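Local coordinates for vesicular integral-membrane protein VIP36 (Canis lupus familiaris, PDB 2DUR) that binds high-mannose glycans through a calcium-dependent lumenal lectin domain and takes part in transport and sorting of glycoproteins in the early secretory pathway, at residues 62-67 against 169-174; 129-134 against 176-181; 37-42 against 217-222; 31-36 against 51-56. All blocks are in the same frame, centred on the assembly; numbering follows the deposited sequence.

Contact 1 of 4, residues 62-67 against 169-174; sequences KDWEMH and VRYSRG
Trp64 and Tyr171 are paired across two neighbouring antiparallel strands of the L-type lectin beta sandwich. Both side chains lie on the same face of the sheet as Met66 and Val169. Tyr171 CB sits over one face of the indole, 3.7 Å from the centroid of the Trp64 six-membered ring, in a CH-pi contact. The two aromatic rings meet obliquely, with planes 49° apart. Trp64 CG lies between its backbone N and carbonyl carbon (chi1 49°), and this swings the indole toward 169-174. Trp64 CZ3 then reaches Val169 CG1 at 4.0 Å.

On the other face, Glu65 and Arg170 form a non-hydrogen-bonded pair. Glu65 OE2 lies 3.4 Å from Arg170 CD, alongside the aliphatic chain, and the charges are near each other without a salt bridge. Glu65 OE1 instead accepts a bond from His67 NE2 at 2.6 Å, in the imidazole plane.

Trp64 and Tyr171 exchange two backbone hydrogen bonds, and so do Met66 and Val169. Farther out, Phe205 meets the Trp64 ring edge-to-face, and Tyr171 OH bonds to Val197 O.

At the strand end, Asp63 OD2 is taken by His232. Asp63 OD1 accepts from Ser172 OG at 2.7 Å and from a water at 2.6 Å, which in turn accepts from Arg173 N.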
loop_
_atom_site.group_PDB
_atom_site.type_symbol
_atom_site.label_atom_id
_atom_site.label_comp_id
_atom_site.label_asym_id
_atom_site.label_seq_id
_atom_site.Cartn_x
_atom_site.Cartn_y
_atom_site.Cartn_z
ATOM N N LYS A 62 -8.488 -14.743 4.663
ATOM C CA LYS A 62 -8.080 -14.364 6.013
ATOM C C LYS A 62 -6.571 -14.225 6.149
ATOM O O LYS A 62 -6.077 -13.445 6.968
ATOM C CB LYS A 62 -8.578 -15.394 7.028
ATOM C CG LYS A 62 -10.082 -15.540 7.099
ATOM C CD LYS A 62 -10.412 -16.697 8.047
ATOM C CE LYS A 62 -11.891 -16.981 8.094
ATOM N NZ LYS A 62 -12.393 -17.544 6.814
ATOM N N ASP A 63 -5.821 -14.985 5.364
ATOM C CA ASP A 63 -4.367 -14.997 5.478
ATOM C C ASP A 63 -3.746 -14.786 4.107
ATOM O O ASP A 63 -3.941 -15.602 3.191
ATOM C CB ASP A 63 -3.881 -16.326 6.078
ATOM C CG ASP A 63 -4.676 -16.716 7.295
ATOM O OD1 ASP A 63 -4.325 -16.266 8.395
ATOM O OD2 ASP A 63 -5.671 -17.462 7.133
ATOM N N TRP A 64 -3.013 -13.684 3.959
ATOM C CA TRP A 64 -2.523 -13.309 2.639
ATOM C C TRP A 64 -1.189 -12.598 2.673
ATOM O O TRP A 64 -0.737 -12.104 3.724
ATOM C CB TRP A 64 -3.566 -12.469 1.896
ATOM C CG TRP A 64 -4.149 -11.313 2.681
ATOM C CD1 TRP A 64 -5.340 -11.292 3.331
ATOM C CD2 TRP A 64 -3.558 -10.016 2.878
ATOM N NE1 TRP A 64 -5.551 -10.067 3.915
ATOM C CE2 TRP A 64 -4.476 -9.259 3.649
ATOM C CE3 TRP A 64 -2.366 -9.416 2.462
ATOM C CZ2 TRP A 64 -4.220 -7.928 4.033
ATOM C CZ3 TRP A 64 -2.094 -8.090 2.855
ATOM C CH2 TRP A 64 -3.030 -7.364 3.619
ATOM N N GLU A 65 -0.536 -12.562 1.514
ATOM C CA GLU A 65 0.703 -11.829 1.410
ATOM C C GLU A 65 0.719 -11.172 0.055
ATOM O O GLU A 65 0.574 -11.863 -0.964
ATOM C CB GLU A 65 1.925 -12.749 1.562
ATOM C CG GLU A 65 3.251 -12.004 1.550
ATOM C CD GLU A 65 4.426 -12.882 1.991
ATOM O OE1 GLU A 65 5.459 -12.914 1.293
ATOM O OE2 GLU A 65 4.307 -13.558 3.044
ATOM N N MET A 66 0.850 -9.845 0.059
ATOM C CA MET A 66 0.913 -9.051 -1.182
ATOM C C MET A 66 2.349 -8.647 -1.497
ATOM O O MET A 66 3.057 -8.100 -0.656
ATOM C CB MET A 66 0.051 -7.774 -1.030
ATOM C CG MET A 66 0.063 -6.877 -2.295
ATOM S SD MET A 66 -0.914 -7.585 -3.642
ATOM C CE MET A 66 -2.561 -6.973 -3.290
ATOM N N HIS A 67 2.805 -8.933 -2.720
ATOM C CA HIS A 67 4.107 -8.475 -3.148
ATOM C C HIS A 67 3.943 -7.378 -4.177
ATOM O O HIS A 67 3.243 -7.553 -5.169
ATOM C CB HIS A 67 4.904 -9.602 -3.804
ATOM C CG HIS A 67 5.237 -10.713 -2.869
ATOM N ND1 HIS A 67 5.874 -11.864 -3.284
ATOM C CD2 HIS A 67 5.010 -10.859 -1.543
ATOM C CE1 HIS A 67 6.028 -12.669 -2.246
ATOM N NE2 HIS A 67 5.516 -12.084 -1.178
ATOM N N VAL A 169 3.776 -7.265 1.999
ATOM C CA VAL A 169 2.870 -7.019 3.129
ATOM C C VAL A 169 2.159 -8.321 3.408
ATOM O O VAL A 169 1.413 -8.819 2.575
ATOM C CB VAL A 169 1.830 -5.917 2.803
ATOM C CG1 VAL A 169 0.923 -5.699 4.015
ATOM C CG2 VAL A 169 2.533 -4.588 2.390
ATOM N N ARG A 170 2.371 -8.852 4.603
ATOM C CA ARG A 170 1.817 -10.149 5.003
ATOM C C ARG A 170 0.856 -9.920 6.158
ATOM O O ARG A 170 1.185 -9.211 7.101
ATOM C CB ARG A 170 2.930 -11.102 5.456
ATOM C CG ARG A 170 2.427 -12.516 5.800
ATOM C CD ARG A 170 3.582 -13.371 6.371
ATOM N NE ARG A 170 3.139 -14.722 6.751
ATOM C CZ ARG A 170 2.638 -15.087 7.941
ATOM N NH1 ARG A 170 2.515 -14.223 8.963
ATOM N NH2 ARG A 170 2.274 -16.359 8.122
ATOM N N TYR A 171 -0.320 -10.519 6.076
ATOM C CA TYR A 171 -1.267 -10.406 7.155
ATOM C C TYR A 171 -1.869 -11.778 7.462
ATOM O O TYR A 171 -2.463 -12.399 6.599
ATOM C CB TYR A 171 -2.363 -9.377 6.791
ATOM C CG TYR A 171 -3.359 -9.215 7.916
ATOM C CD1 TYR A 171 -2.945 -8.725 9.169
ATOM C CD2 TYR A 171 -4.683 -9.607 7.766
ATOM C CE1 TYR A 171 -3.851 -8.590 10.240
ATOM C CE2 TYR A 171 -5.603 -9.501 8.829
ATOM C CZ TYR A 171 -5.174 -8.986 10.061
ATOM O OH TYR A 171 -6.056 -8.865 11.105
ATOM N N SER A 172 -1.712 -12.244 8.705
ATOM C CA SER A 172 -2.224 -13.555 9.094
ATOM C C SER A 172 -2.281 -13.647 10.605
ATOM O O SER A 172 -1.273 -13.345 11.286
ATOM C CB SER A 172 -1.305 -14.669 8.553
ATOM O OG SER A 172 -1.761 -15.961 9.000
ATOM N N ARG A 173 -3.441 -14.063 11.118
ATOM C CA ARG A 173 -3.631 -14.300 12.563
ATOM C C ARG A 173 -3.176 -13.085 13.395
ATOM O O ARG A 173 -2.531 -13.210 14.456
ATOM C CB ARG A 173 -2.892 -15.578 12.998
ATOM C CG ARG A 173 -3.445 -16.838 12.303
ATOM C CD ARG A 173 -2.796 -18.102 12.841
ATOM N NE ARG A 173 -3.293 -18.359 14.190
ATOM C CZ ARG A 173 -4.385 -19.054 14.486
ATOM N NH1 ARG A 173 -5.131 -19.622 13.533
ATOM N NH2 ARG A 173 -4.717 -19.199 15.758
ATOM N N GLY A 174 -3.526 -11.896 12.907
ATOM C CA GLY A 174 -3.249 -10.670 13.642
ATOM C C GLY A 174 -1.861 -10.114 13.496
ATOM O O GLY A 174 -1.574 -9.033 14.000
HETATM O O HOH W 1 -5.874 -14.878 10.017
#

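Contact 2 of 4, residues 129-134 against 176-181; sequences ISVMVN and LTVMTD
Ile129, Val131, Leu176, Val178 and Thr180 meet between strand 128-135 of one sheet and strand 175-181 of the other, which run nearly antiparallel, at 159°, with their axes 9.3 Å apart at closest approach. That spacing is far too wide for backbone pairing. Side chains alone bridge it, and every atom that touches is a carbon.

Val131 is the middle of the contact, and Val131 CG1 touches two residues. Val131 CG1 meets Leu176 CD2 at 4.0 Å, the ends of the two side chains coming head-on from the two strands. Val131 CG1 also lies 3.9 Å from Val178 CG2, and here the two valines pass alongside each other, each heading for the other's strand. One methyl thus serves two neighbours because CG1 stands beside the backbone N, opposite the carbonyl carbon (chi1 -72°).

Ile129 carries the next part. Ile129 CD1 reaches Thr180 CG2 at 3.8 Å, at the end of a chain extended beyond CG1 (chi2 178°). The shorter branch, Ile129 CG2, comes to 4.3 Å from Val178 CG1. Thr180 offers its methyl to this contact, not its hydroxyl.

Leu167 and Cys191 also pack on Ile129, and Ile192 touches both Val131 and Val178. Strand 109-114 adds Ile111 beside Val131 and Leu109 beside Leu176. Ile129 is also about 7 Å, side chain to side chain, from the calcium ligand Asp114. This is face-to-face packing of two sheets, the hydrophobic core of the legume-lectin-like beta sandwich.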
loop_
_atom_site.group_PDB
_atom_site.type_symbol
_atom_site.label_atom_id
_atom_site.label_comp_id
_atom_site.label_asym_id
_atom_site.label_seq_id
_atom_site.Cartn_x
_atom_site.Cartn_y
_atom_site.Cartn_z
ATOM N N ILE A 129 8.621 4.292 5.617
ATOM C CA ILE A 129 7.500 3.405 5.351
ATOM C C ILE A 129 6.808 3.163 6.680
ATOM O O ILE A 129 7.440 2.775 7.650
ATOM C CB ILE A 129 7.974 2.019 4.795
ATOM C CG1 ILE A 129 8.661 2.216 3.433
ATOM C CG2 ILE A 129 6.808 1.035 4.680
ATOM C CD1 ILE A 129 9.193 0.905 2.836
ATOM N N SER A 130 5.502 3.376 6.729
ATOM C CA SER A 130 4.780 3.177 7.992
ATOM C C SER A 130 3.424 2.540 7.748
ATOM O O SER A 130 2.964 2.466 6.618
ATOM C CB SER A 130 4.656 4.501 8.760
ATOM O OG SER A 130 3.854 5.437 8.053
ATOM N N VAL A 131 2.809 2.019 8.807
ATOM C CA VAL A 131 1.468 1.469 8.680
ATOM C C VAL A 131 0.500 2.259 9.584
ATOM O O VAL A 131 0.903 2.783 10.618
ATOM C CB VAL A 131 1.411 -0.032 9.022
ATOM C CG1 VAL A 131 2.080 -0.845 7.903
ATOM C CG2 VAL A 131 2.065 -0.316 10.405
ATOM N N MET A 132 -0.760 2.275 9.187
ATOM C CA MET A 132 -1.826 2.947 9.926
ATOM C C MET A 132 -3.073 2.083 9.822
ATOM O O MET A 132 -3.375 1.567 8.752
ATOM C CB MET A 132 -2.061 4.351 9.336
ATOM C CG MET A 132 -3.244 5.090 9.982
ATOM S SD MET A 132 -3.243 6.758 9.280
ATOM C CE MET A 132 -4.747 7.383 10.040
ATOM N N VAL A 133 -3.770 1.912 10.939
ATOM C CA VAL A 133 -5.039 1.173 10.957
ATOM C C VAL A 133 -6.106 2.145 11.423
ATOM O O VAL A 133 -5.892 2.860 12.393
ATOM C CB VAL A 133 -4.965 -0.034 11.892
ATOM C CG1 VAL A 133 -6.340 -0.666 12.118
ATOM C CG2 VAL A 133 -3.982 -1.059 11.292
ATOM N N ASN A 134 -7.233 2.150 10.717
ATOM C CA ASN A 134 -8.251 3.207 10.930
ATOM C C ASN A 134 -9.637 2.628 10.887
ATOM O O ASN A 134 -9.903 1.694 10.117
ATOM C CB ASN A 134 -8.078 4.236 9.797
ATOM C CG ASN A 134 -8.608 5.637 10.146
ATOM O OD1 ASN A 134 -9.333 5.825 11.122
ATOM N ND2 ASN A 134 -8.231 6.614 9.330
ATOM N N LEU A 176 1.001 -8.503 11.325
ATOM C CA LEU A 176 1.188 -7.677 10.129
ATOM C C LEU A 176 2.679 -7.469 9.942
ATOM O O LEU A 176 3.355 -6.902 10.799
ATOM C CB LEU A 176 0.478 -6.323 10.321
ATOM C CG LEU A 176 0.652 -5.333 9.153
ATOM C CD1 LEU A 176 0.057 -5.874 7.864
ATOM C CD2 LEU A 176 0.056 -3.962 9.506
ATOM N N THR A 177 3.201 -7.933 8.811
ATOM C CA THR A 177 4.639 -7.834 8.552
ATOM C C THR A 177 4.840 -7.100 7.233
ATOM O O THR A 177 4.198 -7.414 6.228
ATOM C CB THR A 177 5.311 -9.252 8.477
ATOM O OG1 THR A 177 4.913 -10.044 9.606
ATOM C CG2 THR A 177 6.806 -9.131 8.425
ATOM N N VAL A 178 5.727 -6.122 7.251
ATOM C CA VAL A 178 6.117 -5.435 6.019
ATOM C C VAL A 178 7.610 -5.632 5.842
ATOM O O VAL A 178 8.381 -5.362 6.768
ATOM C CB VAL A 178 5.798 -3.911 6.100
ATOM C CG1 VAL A 178 6.171 -3.222 4.795
ATOM C CG2 VAL A 178 4.319 -3.701 6.431
ATOM N N MET A 179 8.011 -6.124 4.664
ATOM C CA MET A 179 9.421 -6.362 4.344
ATOM C C MET A 179 9.777 -5.655 3.041
ATOM O O MET A 179 8.904 -5.379 2.235
ATOM C CB MET A 179 9.680 -7.863 4.223
ATOM C CG MET A 179 9.211 -8.620 5.444
ATOM S SD MET A 179 9.418 -10.406 5.328
ATOM C CE MET A 179 8.169 -10.822 4.107
ATOM N N THR A 180 11.060 -5.386 2.837
ATOM C CA THR A 180 11.484 -4.693 1.625
ATOM C C THR A 180 12.541 -5.530 0.899
ATOM O O THR A 180 13.243 -6.354 1.519
ATOM C CB THR A 180 12.073 -3.315 1.943
ATOM O OG1 THR A 180 13.220 -3.457 2.773
ATOM C CG2 THR A 180 11.052 -2.421 2.695
ATOM N N ASP A 181 12.645 -5.291 -0.404
ATOM C CA ASP A 181 13.733 -5.860 -1.226
ATOM C C ASP A 181 14.219 -4.725 -2.111
ATOM O O ASP A 181 13.697 -4.521 -3.200
ATOM C CB ASP A 181 13.235 -7.064 -2.021
ATOM C CG ASP A 181 14.262 -7.579 -3.061
ATOM O OD1 ASP A 181 15.427 -7.137 -3.055
ATOM O OD2 ASP A 181 13.834 -8.398 -3.895
#

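Contact 3 of 4, residues 37-42 against 217-222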
loop_
_atom_site.group_PDB
_atom_site.type_symbol
_atom_site.label_atom_id
_atom_site.label_comp_id
_atom_site.label_asym_id
_atom_site.label_seq_id
_atom_site.Cartn_x
_atom_site.Cartn_y
_atom_site.Cartn_z
ATOM N N SER A 37 2.435 -0.728 -21.473
ATOM C CA SER A 37 2.507 -2.184 -21.490
ATOM C C SER A 37 3.426 -2.722 -20.397
ATOM O O SER A 37 3.382 -3.917 -20.089
ATOM C CB SER A 37 3.016 -2.653 -22.856
ATOM O OG SER A 37 4.342 -2.188 -23.055
ATOM N N GLN A 38 4.249 -1.845 -19.816
ATOM C CA GLN A 38 5.269 -2.253 -18.837
ATOM C C GLN A 38 5.046 -1.817 -17.392
ATOM O O GLN A 38 5.661 -2.361 -16.478
ATOM C CB GLN A 38 6.653 -1.794 -19.285
ATOM C CG GLN A 38 7.164 -2.537 -20.538
ATOM C CD GLN A 38 7.022 -4.061 -20.417
ATOM O OE1 GLN A 38 7.655 -4.706 -19.557
ATOM N NE2 GLN A 38 6.189 -4.640 -21.279
ATOM N N TYR A 39 4.202 -0.814 -17.183
ATOM C CA TYR A 39 3.949 -0.323 -15.831
ATOM C C TYR A 39 2.651 0.450 -15.775
ATOM O O TYR A 39 2.169 0.939 -16.793
ATOM C CB TYR A 39 5.096 0.571 -15.309
ATOM C CG TYR A 39 5.463 1.754 -16.191
ATOM C CD1 TYR A 39 4.684 2.921 -16.201
ATOM C CD2 TYR A 39 6.590 1.707 -17.021
ATOM C CE1 TYR A 39 5.018 4.012 -17.008
ATOM C CE2 TYR A 39 6.926 2.792 -17.836
ATOM C CZ TYR A 39 6.144 3.933 -17.828
ATOM O OH TYR A 39 6.478 5.001 -18.637
ATOM N N VAL A 40 2.097 0.532 -14.572
ATOM C CA VAL A 40 1.012 1.465 -14.279
ATOM C C VAL A 40 1.674 2.666 -13.604
ATOM O O VAL A 40 2.459 2.501 -12.669
ATOM C CB VAL A 40 -0.022 0.798 -13.362
ATOM C CG1 VAL A 40 -1.056 1.830 -12.860
ATOM C CG2 VAL A 40 -0.712 -0.335 -14.110
ATOM N N ARG A 41 1.428 3.877 -14.101
ATOM C CA ARG A 41 2.063 5.031 -13.504
ATOM C C ARG A 41 0.980 5.817 -12.803
ATOM O O ARG A 41 0.130 6.396 -13.465
ATOM C CB ARG A 41 2.737 5.906 -14.575
ATOM C CG ARG A 41 3.335 7.203 -14.034
ATOM C CD ARG A 41 4.383 7.776 -14.993
ATOM N NE ARG A 41 5.563 6.915 -14.946
ATOM C CZ ARG A 41 6.591 6.975 -15.788
ATOM N NH1 ARG A 41 6.606 7.871 -16.776
ATOM N NH2 ARG A 41 7.614 6.123 -15.643
ATOM N N LEU A 42 1.018 5.818 -11.466
ATOM C CA LEU A 42 -0.003 6.499 -10.677
ATOM C C LEU A 42 0.076 8.016 -10.832
ATOM O O LEU A 42 -0.969 8.684 -10.924
ATOM C CB LEU A 42 0.128 6.110 -9.203
ATOM C CG LEU A 42 -0.029 4.605 -8.919
ATOM C CD1 LEU A 42 0.335 4.331 -7.449
ATOM C CD2 LEU A 42 -1.423 4.156 -9.208
ATOM N N ASN A 217 7.792 10.324 -10.353
ATOM C CA ASN A 217 7.031 9.251 -10.952
ATOM C C ASN A 217 6.783 8.218 -9.870
ATOM O O ASN A 217 7.714 7.846 -9.167
ATOM C CB ASN A 217 7.839 8.563 -12.049
ATOM C CG ASN A 217 8.122 9.478 -13.220
ATOM O OD1 ASN A 217 7.206 9.817 -13.983
ATOM N ND2 ASN A 217 9.395 9.872 -13.374
ATOM N N HIS A 218 5.530 7.798 -9.737
ATOM C CA HIS A 218 5.155 6.713 -8.810
ATOM C C HIS A 218 4.550 5.593 -9.638
ATOM O O HIS A 218 3.411 5.671 -10.052
ATOM C CB HIS A 218 4.147 7.243 -7.752
ATOM C CG HIS A 218 4.705 8.326 -6.885
ATOM N ND1 HIS A 218 4.396 9.664 -7.063
ATOM C CD2 HIS A 218 5.504 8.272 -5.796
ATOM C CE1 HIS A 218 5.040 10.384 -6.160
ATOM N NE2 HIS A 218 5.713 9.563 -5.373
ATOM N N ASP A 219 5.349 4.538 -9.898
ATOM C CA ASP A 219 4.902 3.434 -10.751
ATOM C C ASP A 219 4.625 2.146 -9.966
ATOM O O ASP A 219 5.325 1.839 -9.006
ATOM C CB ASP A 219 5.961 3.077 -11.804
ATOM C CG ASP A 219 6.300 4.230 -12.729
ATOM O OD1 ASP A 219 5.480 5.162 -12.836
ATOM O OD2 ASP A 219 7.375 4.184 -13.366
ATOM N N ILE A 220 3.609 1.407 -10.400
ATOM C CA ILE A 220 3.352 0.036 -9.908
ATOM C C ILE A 220 3.543 -0.887 -11.099
ATOM O O ILE A 220 2.812 -0.780 -12.074
ATOM C CB ILE A 220 1.907 -0.132 -9.369
ATOM C CG1 ILE A 220 1.618 0.878 -8.249
ATOM C CG2 ILE A 220 1.661 -1.584 -8.864
ATOM C CD1 ILE A 220 2.467 0.716 -6.976
ATOM N N ILE A 221 4.535 -1.782 -11.021
ATOM C CA ILE A 221 4.755 -2.746 -12.116
ATOM C C ILE A 221 3.848 -3.959 -11.938
ATOM O O ILE A 221 3.197 -4.415 -12.880
ATOM C CB ILE A 221 6.222 -3.170 -12.235
ATOM C CG1 ILE A 221 7.111 -2.005 -12.685
ATOM C CG2 ILE A 221 6.363 -4.351 -13.246
ATOM C CD1 ILE A 221 7.515 -1.003 -11.587
ATOM N N SER A 222 3.799 -4.489 -10.713
ATOM C CA SER A 222 2.909 -5.598 -10.441
ATOM C C SER A 222 2.509 -5.593 -8.978
ATOM O O SER A 222 3.228 -5.032 -8.137
ATOM C CB SER A 222 3.583 -6.953 -10.776
ATOM O OG SER A 222 4.703 -7.153 -9.950
#
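Arg41 and Asp219 run alongside each other out of the same face of the sheet, with guanidinium and carboxylate nearly coplanar at 13°. The grip is side-on. Arg41 NE donates to Asp219 OD1 at 2.7 Å, and Arg41 NH2 donates to Asp219 OD2 at 3.0 Å. Both bonds are close to straight, and each oxygen uses its syn lone pair. A bend at chi3 (-71°) turns the guanidinium edge onto the acid.

Flat groups cover this pair. Asn217 OD1 stands over one face of the guanidinium, 3.4 Å from Arg41 CZ, without a hydrogen bond; Asn217 ND2 bonds to His73 O. Tyr39 OH lies over the opposite face. The Tyr39 ring also stacks on the carboxylate, their planes 8° apart, with Tyr39 CD1 4.0 Å from Asp219 CG.

Strands 40-43 and 217-227 are neighbours in one sheet of the lectin sandwich, and Val40 and Ile220 form an antiparallel hydrogen-bonded pair. Leu42 N bonds to His218 O at 2.8 Å just where the chain turns a corner. Leu42 CD1 packs on Ile220 CG1 at 3.8 Å. His218 lies near the sugar-binding Asp83. Ile221 and Ser222 form a classic beta bulge opposite His69.

His73 NE2 also bonds to Asp219 OD2, so that oxygen has two donors. The buried Asp219 is probably stabilised as a carboxylate, and the two-point grip of NE and NH2 limits its rotation.

Contact 4 of 4, residues 31-36 against 51-56; sequences GSTILT and GSIWNH
A crossing point between the two sheets of the lectin sandwich brings Thr33 against Ser52 and Ile53. The chain leaves strand 27-31 of one sheet here and passes to strand 34-35 of the other. Thr33 OG1 lies 3.0 Å from Ser52 O, but a bond there is not settled, because Gln30 O competes for the same proton. The Thr33 methyl takes the apolar side. Thr33 CG2 touches Ile53 CG2 at 3.9 Å, and the two side chains cross at about a right angle. Thr33 can use both branches because OG1 stands beside the backbone N and CG2 beside the carbonyl carbon (chi1 -62°).

Strand 49-55 is the neighbour of 27-31 in its antiparallel sheet, and Gly31 pairs with Gly51. This is a non-hydrogen-bonded pair, with CA atoms 4.2 Å apart. The backbones come close, and neither residue has a side chain to fit between them. The positive phi of Gly31 (68°) also suits a residue without a side chain.

Ser32 and Thr33 both bring a hydroxyl to Gly51. Ser32 OG is 3.4 Å from Gly51 CA, while its bond goes to Leu42 O. Thr33 OG1 is 3.4 Å from Gly51 C.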
loop_
_atom_site.group_PDB
_atom_site.type_symbol
_atom_site.label_atom_id
_atom_site.label_comp_id
_atom_site.label_asym_id
_atom_site.label_seq_id
_atom_site.Cartn_x
_atom_site.Cartn_y
_atom_site.Cartn_z
ATOM N N GLY A 31 -8.049 8.843 -11.490
ATOM C CA GLY A 31 -7.171 10.009 -11.307
ATOM C C GLY A 31 -6.076 10.098 -12.368
ATOM O O GLY A 31 -6.262 9.671 -13.507
ATOM N N SER A 32 -4.932 10.633 -11.972
ATOM C CA SER A 32 -3.809 10.835 -12.888
ATOM C C SER A 32 -3.219 9.543 -13.453
ATOM O O SER A 32 -2.432 9.610 -14.393
ATOM C CB SER A 32 -2.692 11.672 -12.248
ATOM O OG SER A 32 -2.245 11.077 -11.019
ATOM N N THR A 33 -3.631 8.396 -12.910
ATOM C CA THR A 33 -3.090 7.097 -13.356
ATOM C C THR A 33 -3.134 6.918 -14.880
ATOM O O THR A 33 -4.164 7.144 -15.504
ATOM C CB THR A 33 -3.863 5.969 -12.700
ATOM O OG1 THR A 33 -3.673 6.095 -11.284
ATOM C CG2 THR A 33 -3.333 4.605 -13.162
ATOM N N ILE A 34 -2.011 6.485 -15.453
ATOM C CA ILE A 34 -1.996 6.034 -16.851
ATOM C C ILE A 34 -1.300 4.675 -16.910
ATOM O O ILE A 34 -0.645 4.274 -15.948
ATOM C CB ILE A 34 -1.291 7.038 -17.795
ATOM C CG1 ILE A 34 0.217 7.087 -17.517
ATOM C CG2 ILE A 34 -1.957 8.451 -17.680
ATOM C CD1 ILE A 34 1.059 7.705 -18.664
ATOM N N LEU A 35 -1.430 4.018 -18.060
ATOM C CA LEU A 35 -0.932 2.673 -18.313
ATOM C C LEU A 35 0.057 2.710 -19.473
ATOM O O LEU A 35 -0.143 3.453 -20.450
ATOM C CB LEU A 35 -2.099 1.783 -18.756
ATOM C CG LEU A 35 -3.207 1.117 -17.925
ATOM C CD1 LEU A 35 -2.739 -0.178 -17.230
ATOM C CD2 LEU A 35 -3.864 2.058 -16.952
ATOM N N THR A 36 1.128 1.931 -19.355
ATOM C CA THR A 36 1.890 1.459 -20.515
ATOM C C THR A 36 1.849 -0.080 -20.470
ATOM O O THR A 36 1.283 -0.677 -19.543
ATOM C CB THR A 36 3.357 1.980 -20.528
ATOM O OG1 THR A 36 4.102 1.389 -19.453
ATOM C CG2 THR A 36 3.416 3.493 -20.374
ATOM N N GLY A 51 -3.391 9.877 -8.231
ATOM C CA GLY A 51 -3.867 8.753 -9.052
ATOM C C GLY A 51 -4.009 7.523 -8.189
ATOM O O GLY A 51 -3.303 7.391 -7.197
ATOM N N SER A 52 -4.913 6.630 -8.562
ATOM C CA SER A 52 -5.077 5.398 -7.802
ATOM C C SER A 52 -5.460 4.255 -8.726
ATOM O O SER A 52 -5.832 4.478 -9.889
ATOM C CB SER A 52 -6.143 5.586 -6.723
ATOM O OG SER A 52 -7.455 5.680 -7.263
ATOM N N ILE A 53 -5.359 3.039 -8.191
ATOM C CA ILE A 53 -5.895 1.833 -8.827
ATOM C C ILE A 53 -6.615 1.049 -7.725
ATOM O O ILE A 53 -6.188 1.047 -6.554
ATOM C CB ILE A 53 -4.793 0.949 -9.507
ATOM C CG1 ILE A 53 -3.680 0.545 -8.526
ATOM C CG2 ILE A 53 -4.190 1.655 -10.722
ATOM C CD1 ILE A 53 -2.715 -0.491 -9.113
ATOM N N TRP A 54 -7.741 0.447 -8.077
ATOM C CA TRP A 54 -8.568 -0.247 -7.108
ATOM C C TRP A 54 -9.010 -1.581 -7.681
ATOM O O TRP A 54 -9.534 -1.645 -8.782
ATOM C CB TRP A 54 -9.758 0.618 -6.682
ATOM C CG TRP A 54 -9.289 1.736 -5.779
ATOM C CD1 TRP A 54 -9.007 3.035 -6.129
ATOM C CD2 TRP A 54 -9.016 1.625 -4.376
ATOM N NE1 TRP A 54 -8.590 3.749 -5.008
ATOM C CE2 TRP A 54 -8.575 2.903 -3.927
ATOM C CE3 TRP A 54 -9.096 0.567 -3.451
ATOM C CZ2 TRP A 54 -8.224 3.152 -2.590
ATOM C CZ3 TRP A 54 -8.746 0.813 -2.108
ATOM C CH2 TRP A 54 -8.306 2.100 -1.699
ATOM N N ASN A 55 -8.779 -2.651 -6.925
ATOM C CA ASN A 55 -9.144 -4.017 -7.363
ATOM C C ASN A 55 -10.656 -4.127 -7.408
ATOM O O ASN A 55 -11.349 -3.559 -6.560
ATOM C CB ASN A 55 -8.492 -4.987 -6.355
ATOM C CG ASN A 55 -8.462 -6.452 -6.791
ATOM O OD1 ASN A 55 -8.551 -7.321 -5.918
ATOM N ND2 ASN A 55 -8.253 -6.741 -8.075
ATOM N N HIS A 56 -11.190 -4.829 -8.419
ATOM C CA HIS A 56 -12.640 -4.968 -8.592
ATOM C C HIS A 56 -13.343 -5.741 -7.480
ATOM O O HIS A 56 -14.420 -5.356 -7.038
ATOM C CB HIS A 56 -12.922 -5.709 -9.901
ATOM C CG HIS A 56 -12.911 -4.832 -11.109
ATOM N ND1 HIS A 56 -13.654 -5.121 -12.234
ATOM C CD2 HIS A 56 -12.255 -3.680 -11.375
ATOM C CE1 HIS A 56 -13.456 -4.180 -13.141
ATOM N NE2 HIS A 56 -12.610 -3.296 -12.647
#

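In the fold
The four contacts map both sheets of one L-type lectin domain. Contacts 1 and 3 lie in the same antiparallel sheet, where strands 64-73 and 217-227 are neighbours. Their centres are about 23 Å apart. Contact 2 joins the two sheets through the core. It touches contact 1, because strands 165-172 and 175-181 are consecutive and adjacent. Contacts 3 and 4 also touch, with centres about 9 Å apart, where the chain changes sheets. Along the chain, contact 3 opens between the two segments of contact 4 and closes last, after contacts 1 and 2. Contact 3 is nearest the sugar site: the His218 side chain is about 8 Å from a bound mannose.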